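Local coordinates for D-3-phosphoglycerate dehydrogenase oxidoreductase protein (Ralstonia solanacearum, PDB 3GG9) that probably works as an NAD-dependent phosphoglycerate dehydrogenase of the D-isomer specific 2-hydroxyacid dehydrogenase family, at residues V186-R191 against E196-D201. Residues are numbered along the deposited sequence; the frame is centred on the assembly and turned at random.
Sequences VLVWGR and ERARAD
V188 and A198 point their CB atoms at each other, and the A198 methyl sits off the end of the V188 CA–CB bond, against CB as well as both branches, and is not clasped between them. V188 CG1 stands 3.8 Å from A198 CB. V188 CB is 3.9 Å from A198 CB, slightly nearer than V188 CG2 at 4.1 Å. The approach comes from the direction of the V188 CA–CB bond; the first torsion, 179°, decides only which branch goes where, with CG1 anti to the backbone N and beside the carbonyl carbon, and CG2 anti to the carbonyl carbon. V188 CA and A198 CA are 6.8 Å apart, the closest backbone approach of the two segments, and both residues are buried, with Y168 touching each of them and F203 also packing on V188. The two elements are the strand 185-189 and the helix 192-200 of a beta-alpha-beta unit in the parallel sheet of a Rossmann-type NAD-binding domain, where V188 lies near the probable glycine-rich GxGxxG turn. Backbone bonds from V188 to A204 and A206 tie this strand to the next one, 204-205, at the sheet's edge within the chain.

Beyond this apolar pair, at the exposed margin, R191 and R197 face each other guanidinium edge to edge. R197 was refined in two conformers; in the one described, its NH2 lies 4.5 Å from R191 NH2, each near the other's plane. Water 1 accepts from R191 NH1 at 2.7 Å and, weakly, from R197 NH2 at 2.9 Å, in the plane of the R197 group at its edge, so the bridge is tentative. R191 also occupies the N-cap position of the helix that carries R197.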
loop_
_atom_site.group_PDB
_atom_site.type_symbol
_atom_site.label_atom_id
_atom_site.label_comp_id
_atom_site.label_asym_id
_atom_site.label_seq_id
_atom_site.Cartn_x
_atom_site.Cartn_y
_atom_site.Cartn_z
ATOM N N VAL A 186 -17.558 4.355 -8.065
ATOM C CA VAL A 186 -17.953 3.753 -6.790
ATOM C C VAL A 186 -19.429 3.308 -6.771
ATOM O O VAL A 186 -20.357 4.118 -7.007
ATOM C CB VAL A 186 -17.619 4.662 -5.571
ATOM C CG1 VAL A 186 -17.930 3.926 -4.257
ATOM C CG2 VAL A 186 -16.149 5.115 -5.592
ATOM N N LEU A 187 -19.623 2.016 -6.499
ATOM C CA LEU A 187 -20.938 1.401 -6.300
ATOM C C LEU A 187 -21.067 0.800 -4.913
ATOM O O LEU A 187 -20.193 0.051 -4.457
ATOM C CB LEU A 187 -21.198 0.299 -7.334
ATOM C CG LEU A 187 -21.179 0.594 -8.837
ATOM C CD1 LEU A 187 -21.268 -0.715 -9.621
ATOM C CD2 LEU A 187 -22.315 1.521 -9.228
ATOM N N VAL A 188 -22.190 1.090 -4.261
ATOM C CA VAL A 188 -22.450 0.636 -2.901
ATOM C C VAL A 188 -23.613 -0.370 -2.904
ATOM O O VAL A 188 -24.545 -0.243 -3.688
ATOM C CB VAL A 188 -22.734 1.844 -1.949
ATOM C CG1 VAL A 188 -23.038 1.376 -0.538
ATOM C CG2 VAL A 188 -21.522 2.793 -1.922
ATOM N N TRP A 189 -23.530 -1.384 -2.049
ATOM C CA TRP A 189 -24.658 -2.265 -1.765
ATOM C C TRP A 189 -24.708 -2.585 -0.256
ATOM O O TRP A 189 -23.712 -2.463 0.432
ATOM C CB TRP A 189 -24.603 -3.539 -2.627
ATOM C CG TRP A 189 -25.983 -4.158 -2.771
ATOM C CD1 TRP A 189 -26.993 -3.740 -3.599
ATOM C CD2 TRP A 189 -26.506 -5.253 -2.024
ATOM N NE1 TRP A 189 -28.105 -4.519 -3.419
ATOM C CE2 TRP A 189 -27.834 -5.457 -2.456
ATOM C CE3 TRP A 189 -25.981 -6.089 -1.034
ATOM C CZ2 TRP A 189 -28.641 -6.465 -1.933
ATOM C CZ3 TRP A 189 -26.785 -7.089 -0.504
ATOM C CH2 TRP A 189 -28.101 -7.271 -0.956
ATOM N N GLY A 190 -25.882 -2.955 0.248
ATOM C CA GLY A 190 -26.074 -3.306 1.663
ATOM C C GLY A 190 -27.550 -3.340 1.994
ATOM O O GLY A 190 -28.387 -3.389 1.089
ATOM N N ARG A 191 -27.866 -3.303 3.290
ATOM C CA ARG A 191 -29.237 -3.204 3.795
ATOM C C ARG A 191 -29.821 -1.889 3.320
ATOM O O ARG A 191 -29.085 -1.010 2.916
ATOM C CB ARG A 191 -29.245 -3.125 5.328
ATOM C CG ARG A 191 -28.822 -4.373 6.084
ATOM C CD ARG A 191 -28.682 -4.062 7.599
ATOM N NE ARG A 191 -27.594 -3.111 7.877
ATOM C CZ ARG A 191 -27.759 -1.826 8.198
ATOM N NH1 ARG A 191 -28.976 -1.303 8.302
ATOM N NH2 ARG A 191 -26.699 -1.058 8.414
ATOM N N GLU A 196 -29.647 4.069 1.552
ATOM C CA GLU A 196 -30.246 5.406 1.680
ATOM C C GLU A 196 -29.163 6.437 1.967
ATOM O O GLU A 196 -29.136 7.512 1.361
ATOM C CB GLU A 196 -31.333 5.433 2.772
ATOM C CG GLU A 196 -32.630 4.676 2.434
ATOM C CD GLU A 196 -33.696 4.734 3.558
ATOM O OE1 GLU A 196 -34.620 3.885 3.564
ATOM O OE2 GLU A 196 -33.623 5.625 4.436
ATOM N N ARG A 197 -28.267 6.081 2.881
ATOM C CA ARG A 197 -27.167 6.958 3.252
ATOM C C ARG A 197 -26.164 7.101 2.104
ATOM O O ARG A 197 -25.607 8.175 1.909
ATOM C CB ARG A 197 -26.504 6.475 4.546
ATOM C CG ARG A 197 -27.413 6.618 5.765
ATOM C CD ARG A 197 -26.686 6.376 7.085
ATOM N NE ARG A 197 -26.811 4.992 7.542
ATOM C CZ ARG A 197 -27.803 4.531 8.302
ATOM N NH1 ARG A 197 -28.779 5.341 8.705
ATOM N NH2 ARG A 197 -27.822 3.251 8.658
ATOM N N ALA A 198 -25.954 6.023 1.339
ATOM C CA ALA A 198 -25.111 6.086 0.141
ATOM C C ALA A 198 -25.670 7.046 -0.922
ATOM O O ALA A 198 -24.934 7.900 -1.412
ATOM C CB ALA A 198 -24.879 4.706 -0.446
ATOM N N ARG A 199 -26.961 6.915 -1.249
ATOM C CA ARG A 199 -27.649 7.825 -2.181
ATOM C C ARG A 199 -27.611 9.290 -1.732
ATOM O O ARG A 199 -27.456 10.184 -2.557
ATOM C CB ARG A 199 -29.098 7.390 -2.443
ATOM C CG ARG A 199 -29.192 6.044 -3.174
ATOM C CD ARG A 199 -30.572 5.728 -3.715
ATOM N NE ARG A 199 -30.635 4.396 -4.321
ATOM C CZ ARG A 199 -31.203 3.327 -3.762
ATOM N NH1 ARG A 199 -31.203 2.167 -4.403
ATOM N NH2 ARG A 199 -31.770 3.402 -2.567
ATOM N N ALA A 200 -27.726 9.517 -0.429
ATOM C CA ALA A 200 -27.676 10.859 0.146
ATOM C C ALA A 200 -26.285 11.467 0.041
ATOM O O ALA A 200 -26.152 12.683 -0.070
ATOM C CB ALA A 200 -28.138 10.836 1.600
ATOM N N ASP A 201 -25.260 10.607 0.074
ATOM C CA ASP A 201 -23.854 11.000 -0.063
ATOM C C ASP A 201 -23.381 11.108 -1.519
ATOM O O ASP A 201 -22.208 11.393 -1.776
ATOM C CB ASP A 201 -22.959 9.993 0.658
ATOM C CG ASP A 201 -22.964 10.161 2.161
ATOM O OD1 ASP A 201 -23.463 11.185 2.681
ATOM O OD2 ASP A 201 -22.446 9.255 2.839
HETATM O O HOH W 1 -28.731 0.859 9.982
#